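Local coordinates for protein exotoxin 3 (Staphylococcus aureus, PDB 2Z8L) that binds sialylated glycans such as sialyl Lewis X through its beta-grasp domain, as a staphylococcal superantigen-like protein, at residues Lys118-Asp122 against Ala123-Thr127; Tyr151-Asn155 against Phe156-Lys160; Asp193-Gly197 against Arg198-Lys202. All coordinates share one frame; numbering follows the deposited sequence.

Contact 1: residues Lys118-Asp122 against Ala123-Thr127; sequences KKEVD and AGVYT. Unlike the reference sequence in segment 118-122: Asp122 (reference Gly). Unlike the reference sequence in segment 123-127: Tyr126 (reference Ser), Thr127 (reference Val).
Lys118 and Thr127 face each other as a non-hydrogen-bonded pair of an antiparallel hairpin. Their side chains run side by side and point the same way. The lysine chain is extended beyond CG and passes along the threonine hydroxyl, with Lys118 CE 3.6 Å from Thr127 OG1. That hydroxyl lies beside its own backbone N (chi1 -55°), which turns it to the lysine methylenes. On the same face, Val125 CG1 packs on Lys118 CB at 3.7 Å. Glu120, which pairs with Val125, also projects from this face.

The other face carries Lys119, Val121 and Tyr126. Val121 and Tyr126 meet at a slant, with Val121 CG1 4.0 Å from Tyr126 CB. The tyrosine ring itself is carried off from strand 118-121. The second valine branch lies over the backbone, with Val121 CG2 3.6 Å from Gly124 O.

The backbones are joined by nearly straight bonds. Lys119 N gives to Tyr126 O, and Tyr126 N returns to Lys119 O, both at 2.9 Å. Val121 N gives to Gly124 O at 2.9 Å. The return bond from Gly124 N to Val121 O is weak at 3.3 Å. Between these two residues the chain reverses in a type II beta turn, with Asp122 and Ala123 at its corners.

The hairpin lies at the protein surface. Strand 124-131 is an outermost strand of the five-stranded beta-grasp sheet. Strand 114-121 is next to it in the sheet and pairs on its other edge with strand 200-207. There Lys118 bonds to Ala205 and Ile207, and Glu120 to Ile207.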
# COMPACT_ATOMS: atom_id res chain seq x y z
N LYS A 118 12.64 10.40 11.46
CA LYS A 118 13.29 10.71 12.75
C LYS A 118 13.72 9.40 13.33
O LYS A 118 12.85 8.64 13.78
CB LYS A 118 12.34 11.44 13.68
CG LYS A 118 12.05 12.85 13.17
CD LYS A 118 11.46 13.75 14.22
CE LYS A 118 11.54 15.24 13.79
NZ LYS A 118 11.58 16.20 14.97
N LYS A 119 15.04 9.15 13.31
CA LYS A 119 15.60 7.85 13.69
C LYS A 119 16.29 7.97 15.04
O LYS A 119 17.19 8.78 15.18
CB LYS A 119 16.59 7.38 12.63
CG LYS A 119 17.11 5.93 12.87
CD LYS A 119 18.09 5.49 11.83
CE LYS A 119 18.68 4.15 12.20
NZ LYS A 119 17.72 3.30 12.96
N GLU A 120 15.90 7.13 15.99
CA GLU A 120 16.60 7.09 17.28
C GLU A 120 18.05 6.67 17.09
O GLU A 120 18.35 5.71 16.37
CB GLU A 120 15.89 6.17 18.27
CG GLU A 120 14.55 6.69 18.74
CD GLU A 120 13.92 5.87 19.89
OE1 GLU A 120 14.60 5.01 20.53
OE2 GLU A 120 12.70 6.10 20.17
N VAL A 121 18.96 7.42 17.71
CA VAL A 121 20.36 7.10 17.67
C VAL A 121 20.86 7.13 19.11
O VAL A 121 20.10 7.36 20.04
CB VAL A 121 21.17 8.07 16.76
CG1 VAL A 121 20.73 7.93 15.29
CG2 VAL A 121 21.03 9.53 17.22
N ASP A 122 22.14 6.82 19.28
CA ASP A 122 22.81 7.06 20.50
C ASP A 122 22.75 8.56 20.86
O ASP A 122 23.25 9.46 20.12
CB ASP A 122 24.27 6.58 20.38
CG ASP A 122 24.40 5.07 20.51
OD1 ASP A 122 23.38 4.39 20.75
OD2 ASP A 122 25.56 4.58 20.40
N ALA A 123 22.07 8.78 21.97
CA ALA A 123 21.97 10.02 22.67
C ALA A 123 20.97 10.95 22.09
O ALA A 123 20.87 12.06 22.57
CB ALA A 123 23.35 10.72 22.82
N GLY A 124 20.14 10.47 21.17
CA GLY A 124 19.14 11.36 20.61
C GLY A 124 18.37 10.80 19.47
O GLY A 124 18.13 9.60 19.35
N VAL A 125 17.97 11.73 18.63
CA VAL A 125 17.20 11.42 17.44
C VAL A 125 17.76 12.20 16.27
O VAL A 125 18.05 13.39 16.41
CB VAL A 125 15.72 11.82 17.64
CG1 VAL A 125 14.95 11.63 16.36
CG2 VAL A 125 15.07 11.02 18.74
N TYR A 126 17.93 11.55 15.12
CA TYR A 126 18.52 12.20 13.98
C TYR A 126 17.47 12.27 12.90
O TYR A 126 16.85 11.26 12.64
CB TYR A 126 19.71 11.40 13.47
CG TYR A 126 20.54 12.16 12.49
CD1 TYR A 126 21.62 12.92 12.91
CD2 TYR A 126 20.22 12.19 11.15
CE1 TYR A 126 22.39 13.63 11.99
CE2 TYR A 126 20.98 12.90 10.23
CZ TYR A 126 22.06 13.63 10.67
OH TYR A 126 22.85 14.34 9.77
N THR A 127 17.27 13.45 12.33
CA THR A 127 16.22 13.64 11.30
C THR A 127 16.84 13.64 9.93
O THR A 127 17.76 14.41 9.61
CB THR A 127 15.51 14.96 11.50
OG1 THR A 127 14.99 15.03 12.85
CG2 THR A 127 14.41 15.11 10.48

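Contact 2: residues Tyr151-Asn155 against Phe156-Lys160; sequences YLIQN and FDLYK. Unlike the reference sequence in segment 151-155: Asn155 (reference Asp).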
# COMPACT_ATOMS: atom_id res chain seq x y z
N TYR A 151 11.21 0.54 2.30
CA TYR A 151 12.30 1.52 2.20
C TYR A 151 12.99 1.68 3.57
O TYR A 151 14.20 1.74 3.68
CB TYR A 151 11.78 2.85 1.74
CG TYR A 151 12.79 3.93 1.69
CD1 TYR A 151 13.63 4.04 0.60
CD2 TYR A 151 12.90 4.85 2.71
CE1 TYR A 151 14.61 5.03 0.56
CE2 TYR A 151 13.86 5.85 2.69
CZ TYR A 151 14.71 5.94 1.60
OH TYR A 151 15.65 6.93 1.59
N LEU A 152 12.19 1.75 4.63
CA LEU A 152 12.75 1.91 5.98
C LEU A 152 13.49 0.68 6.49
O LEU A 152 14.46 0.78 7.26
CB LEU A 152 11.65 2.35 6.97
CG LEU A 152 10.98 3.70 6.72
CD1 LEU A 152 9.79 3.82 7.66
CD2 LEU A 152 12.00 4.84 6.88
N ILE A 153 13.05 -0.52 6.08
CA ILE A 153 13.73 -1.73 6.42
C ILE A 153 15.09 -1.78 5.73
O ILE A 153 16.10 -2.15 6.37
CB ILE A 153 12.88 -2.96 6.06
CG1 ILE A 153 11.69 -3.06 7.01
CG2 ILE A 153 13.70 -4.26 6.17
CD1 ILE A 153 10.50 -3.97 6.45
N GLN A 154 15.09 -1.42 4.45
CA GLN A 154 16.33 -1.49 3.63
C GLN A 154 17.35 -0.41 4.00
O GLN A 154 18.56 -0.62 3.84
CB GLN A 154 16.00 -1.34 2.15
CG GLN A 154 15.17 -2.48 1.55
CD GLN A 154 14.58 -2.17 0.15
OE1 GLN A 154 14.35 -0.99 -0.22
NE2 GLN A 154 14.27 -3.22 -0.59
N ASN A 155 16.88 0.74 4.44
CA ASN A 155 17.75 1.92 4.56
C ASN A 155 17.89 2.51 5.97
O ASN A 155 18.85 3.24 6.24
CB ASN A 155 17.29 2.99 3.60
CG ASN A 155 17.34 2.54 2.18
OD1 ASN A 155 16.32 2.21 1.56
ND2 ASN A 155 18.54 2.52 1.63
N PHE A 156 16.93 2.26 6.85
CA PHE A 156 16.90 2.87 8.16
C PHE A 156 16.69 1.88 9.29
O PHE A 156 16.28 2.25 10.39
CB PHE A 156 15.88 4.02 8.20
CG PHE A 156 16.28 5.17 7.35
CD1 PHE A 156 17.17 6.14 7.86
CD2 PHE A 156 15.88 5.27 6.05
CE1 PHE A 156 17.59 7.18 7.06
CE2 PHE A 156 16.29 6.33 5.25
CZ PHE A 156 17.14 7.27 5.75
N ASP A 157 17.00 0.60 9.03
CA ASP A 157 17.05 -0.38 10.08
C ASP A 157 15.70 -0.58 10.79
O ASP A 157 15.66 -1.02 11.94
CB ASP A 157 18.11 -0.02 11.13
CG ASP A 157 19.55 -0.07 10.60
OD1 ASP A 157 19.84 -0.91 9.71
OD2 ASP A 157 20.41 0.69 11.13
N LEU A 158 14.60 -0.32 10.12
CA LEU A 158 13.31 -0.72 10.69
C LEU A 158 13.27 -2.24 10.98
O LEU A 158 13.64 -3.07 10.14
CB LEU A 158 12.15 -0.33 9.78
CG LEU A 158 10.75 -0.58 10.34
CD1 LEU A 158 10.37 0.18 11.59
CD2 LEU A 158 9.76 -0.30 9.27
N TYR A 159 12.81 -2.57 12.18
CA TYR A 159 12.66 -3.93 12.71
C TYR A 159 13.98 -4.58 13.10
O TYR A 159 14.00 -5.77 13.37
CB TYR A 159 11.81 -4.85 11.83
CG TYR A 159 10.44 -4.28 11.54
CD1 TYR A 159 9.63 -3.78 12.57
CD2 TYR A 159 9.94 -4.26 10.25
CE1 TYR A 159 8.35 -3.23 12.28
CE2 TYR A 159 8.68 -3.73 9.95
CZ TYR A 159 7.88 -3.24 10.98
OH TYR A 159 6.63 -2.71 10.80
N LYS A 160 15.05 -3.80 13.23
CA LYS A 160 16.26 -4.34 13.87
C LYS A 160 16.16 -4.20 15.41
O LYS A 160 16.89 -4.87 16.20
CB LYS A 160 17.49 -3.64 13.32
CG LYS A 160 17.78 -4.04 11.87
CD LYS A 160 19.23 -3.78 11.49
CE LYS A 160 19.46 -3.78 9.97
NZ LYS A 160 20.79 -3.16 9.66
O HOH W 1 16.11 -3.35 8.94
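The end of helix 141-155, the helix of the beta-grasp domain, is closed by backbone bonds from the residues that follow. Leu152 O takes two donors from opposite faces of its carbonyl plane. Phe156 N lies 2.9 Å and Leu158 N 3.1 Å from Leu152 O, the second with a straighter approach (168° at the hydrogen). A water adds a second link by donating to both Ile153 O and Leu158 O.

Phe156 is the first residue to leave helical backbone angles. With CG beside the backbone N (chi1 -68°), its ring swings back along the helix end, one face over Asn155 O and its edge toward Tyr151. There Tyr151 CE2 lies 3.6 Å from Phe156 CE2. The two ring planes are 46° apart. Leu152 CD2 approaches the Phe156 ring obliquely.

In the beta-grasp fold this helix packs across the sheet. Leu152 and Phe156 both touch Ile117 and Ile207 of the sheet, so Phe156 continues the buried side of the helix.

Beyond Phe156 the chain makes a type II beta turn from Asp157 to Lys160. Leu158 folds back, and its CB lies 3.9 Å from Leu152 CB. Ile153 CD1 meets the edge of the Tyr159 ring, 3.9 Å from Tyr159 CD2. Leu158 CG lies over one face of that ring. Tyr159 OH is hydrogen-bonded to Leu182 O and to Arg149.

Contact 3: residues Asp193-Gly197 against Arg198-Lys202; sequences DVIDG and RNIEK. With SIA (N-acetyl-alpha-neuraminic acid), chain B.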
# COMPACT_ATOMS: atom_id res chain seq x y z
N ASP A 193 -8.51 1.33 1.12
CA ASP A 193 -8.65 2.78 1.20
C ASP A 193 -7.69 3.48 0.22
O ASP A 193 -6.58 2.99 0.05
CB ASP A 193 -8.37 3.22 2.61
CG ASP A 193 -9.45 2.69 3.64
OD1 ASP A 193 -10.57 2.23 3.26
OD2 ASP A 193 -9.14 2.70 4.86
N VAL A 194 -8.16 4.52 -0.45
CA VAL A 194 -7.39 5.20 -1.50
C VAL A 194 -7.35 6.69 -1.22
O VAL A 194 -8.31 7.24 -0.64
CB VAL A 194 -8.01 4.90 -2.87
CG1 VAL A 194 -7.39 5.69 -3.96
CG2 VAL A 194 -7.92 3.41 -3.19
N ILE A 195 -6.26 7.34 -1.61
CA ILE A 195 -6.13 8.78 -1.42
C ILE A 195 -5.62 9.41 -2.71
O ILE A 195 -5.14 8.74 -3.59
CB ILE A 195 -5.18 9.09 -0.27
CG1 ILE A 195 -3.74 8.70 -0.54
CG2 ILE A 195 -5.74 8.53 1.00
CD1 ILE A 195 -2.76 9.10 0.54
N ASP A 196 -5.75 10.73 -2.82
CA ASP A 196 -5.29 11.40 -4.02
C ASP A 196 -3.81 11.65 -3.88
O ASP A 196 -3.37 12.46 -3.04
CB ASP A 196 -5.99 12.74 -4.24
CG ASP A 196 -5.72 13.35 -5.66
OD1 ASP A 196 -4.63 13.13 -6.29
OD2 ASP A 196 -6.64 14.06 -6.20
N GLY A 197 -3.02 10.96 -4.69
CA GLY A 197 -1.59 11.14 -4.73
C GLY A 197 -1.06 12.55 -4.93
O GLY A 197 -0.01 12.91 -4.35
N ARG A 198 -1.81 13.37 -5.69
CA ARG A 198 -1.43 14.76 -5.96
C ARG A 198 -1.52 15.65 -4.71
O ARG A 198 -0.93 16.73 -4.69
CB ARG A 198 -2.27 15.30 -7.09
CG ARG A 198 -1.97 14.66 -8.41
CD ARG A 198 -3.05 14.86 -9.43
NE ARG A 198 -4.32 14.31 -9.02
CZ ARG A 198 -5.39 14.30 -9.81
NH1 ARG A 198 -5.32 14.74 -11.06
NH2 ARG A 198 -6.52 13.81 -9.33
N ASN A 199 -2.29 15.21 -3.72
CA ASN A 199 -2.59 16.03 -2.58
C ASN A 199 -1.82 15.66 -1.31
O ASN A 199 -2.08 16.20 -0.24
CB ASN A 199 -4.09 16.00 -2.27
CG ASN A 199 -4.93 16.74 -3.30
OD1 ASN A 199 -4.42 17.50 -4.12
ND2 ASN A 199 -6.22 16.49 -3.28
N ILE A 200 -0.89 14.71 -1.40
CA ILE A 200 -0.04 14.43 -0.27
C ILE A 200 0.93 15.58 -0.11
O ILE A 200 1.59 16.01 -1.09
CB ILE A 200 0.73 13.09 -0.47
CG1 ILE A 200 -0.23 11.93 -0.59
CG2 ILE A 200 1.71 12.84 0.69
CD1 ILE A 200 0.40 10.60 -1.03
N GLU A 201 1.05 16.09 1.11
CA GLU A 201 1.98 17.18 1.40
C GLU A 201 3.34 16.67 1.87
O GLU A 201 4.37 17.16 1.44
CB GLU A 201 1.38 18.11 2.47
CG GLU A 201 2.28 19.31 2.87
CD GLU A 201 2.83 20.17 1.71
OE1 GLU A 201 2.25 20.21 0.60
OE2 GLU A 201 3.88 20.84 1.93
N LYS A 202 3.33 15.74 2.81
CA LYS A 202 4.53 15.30 3.48
C LYS A 202 4.25 13.98 4.20
O LYS A 202 3.10 13.61 4.42
CB LYS A 202 4.96 16.37 4.46
CG LYS A 202 5.91 15.95 5.49
CD LYS A 202 6.33 17.08 6.37
CE LYS A 202 5.16 17.78 7.05
NZ LYS A 202 5.70 18.58 8.23
C1 SIA B . -5.49 7.84 11.23
C2 SIA B . -6.99 7.86 11.53
C3 SIA B . -7.47 9.26 11.92
C4 SIA B . -7.48 10.20 10.72
C5 SIA B . -8.27 9.62 9.54
C6 SIA B . -7.71 8.22 9.24
C7 SIA B . -8.40 7.45 8.13
C8 SIA B . -7.92 5.99 8.09
C9 SIA B . -8.31 5.22 6.85
C10 SIA B . -9.04 11.01 7.65
C11 SIA B . -8.63 11.87 6.49
N5 SIA B . -8.06 10.50 8.38
O1A SIA B . -5.15 7.03 10.33
O1B SIA B . -4.67 8.54 11.87
O4 SIA B . -7.97 11.52 11.12
O6 SIA B . -7.82 7.45 10.44
O7 SIA B . -9.81 7.39 8.38
O8 SIA B . -6.49 6.05 8.23
O9 SIA B . -7.92 3.84 6.90
O10 SIA B . -10.21 10.74 7.92
O HOH W 2 -5.86 16.89 -6.79
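Asp196 and Arg198 form a side-on salt bridge with two nitrogens, one to each carboxylate oxygen. Arg198 NE meets the syn lone pair of Asp196 OD1 at 3.0 Å. This bond is straight, at 178°, and lies in the guanidinium plane. Asp196 OD2, tilted out of the guanidinium plane, takes Arg198 NH2 at 3.1 Å. The carboxylate and guanidinium planes are 39° apart.

Asp196 OD1 also accepts Arg198 N at 2.9 Å, on its anti side. A bend at chi3 (-60°) turns the arginine chain back, so that the guanidinium edge meets the carboxylate. The backbone closes the turn through Asn199 N to Asp196 O at 3.0 Å. A water donates to both Asp196 OD2 and Asn199 OD1.

Further in, Ile195 and Ile200 cross at about a right angle, with their CD1 atoms 3.8 Å apart. Both touch Leu144 of helix 141-155. Asn111 ND2 is hydrogen-bonded to Gly197 O and Ile200 O.

At the start of 193-197, sialic acid O9 donates to Asp193 OD2 at 2.6 Å. Thr179, Tyr177 and Arg190 also bond the sugar. The short 3-10 turn leads from strand 194-196, just after Asp193 of the glycan pocket, into strand 200-207 of the beta-grasp sheet.

All three contacts lie in the beta-grasp domain and follow one another along the chain. Contacts 1 and 2 touch directly: Lys119 NZ is 3.1 Å from Phe156 O, a probable hydrogen bond that ties the hairpin to the end of the helix. Their centres are 14 Å apart. Contact 3 touches neither; its nearest atoms are about 9 Å from contact 1 and about 12 Å from contact 2. It shares a sheet with contact 1, where strands 114-121 and 200-207 are neighbours. Only contact 3 holds a residue of the glycan pocket, Asp193. In contact 2, the Tyr159 side chain is about 12 Å from the bound galactose.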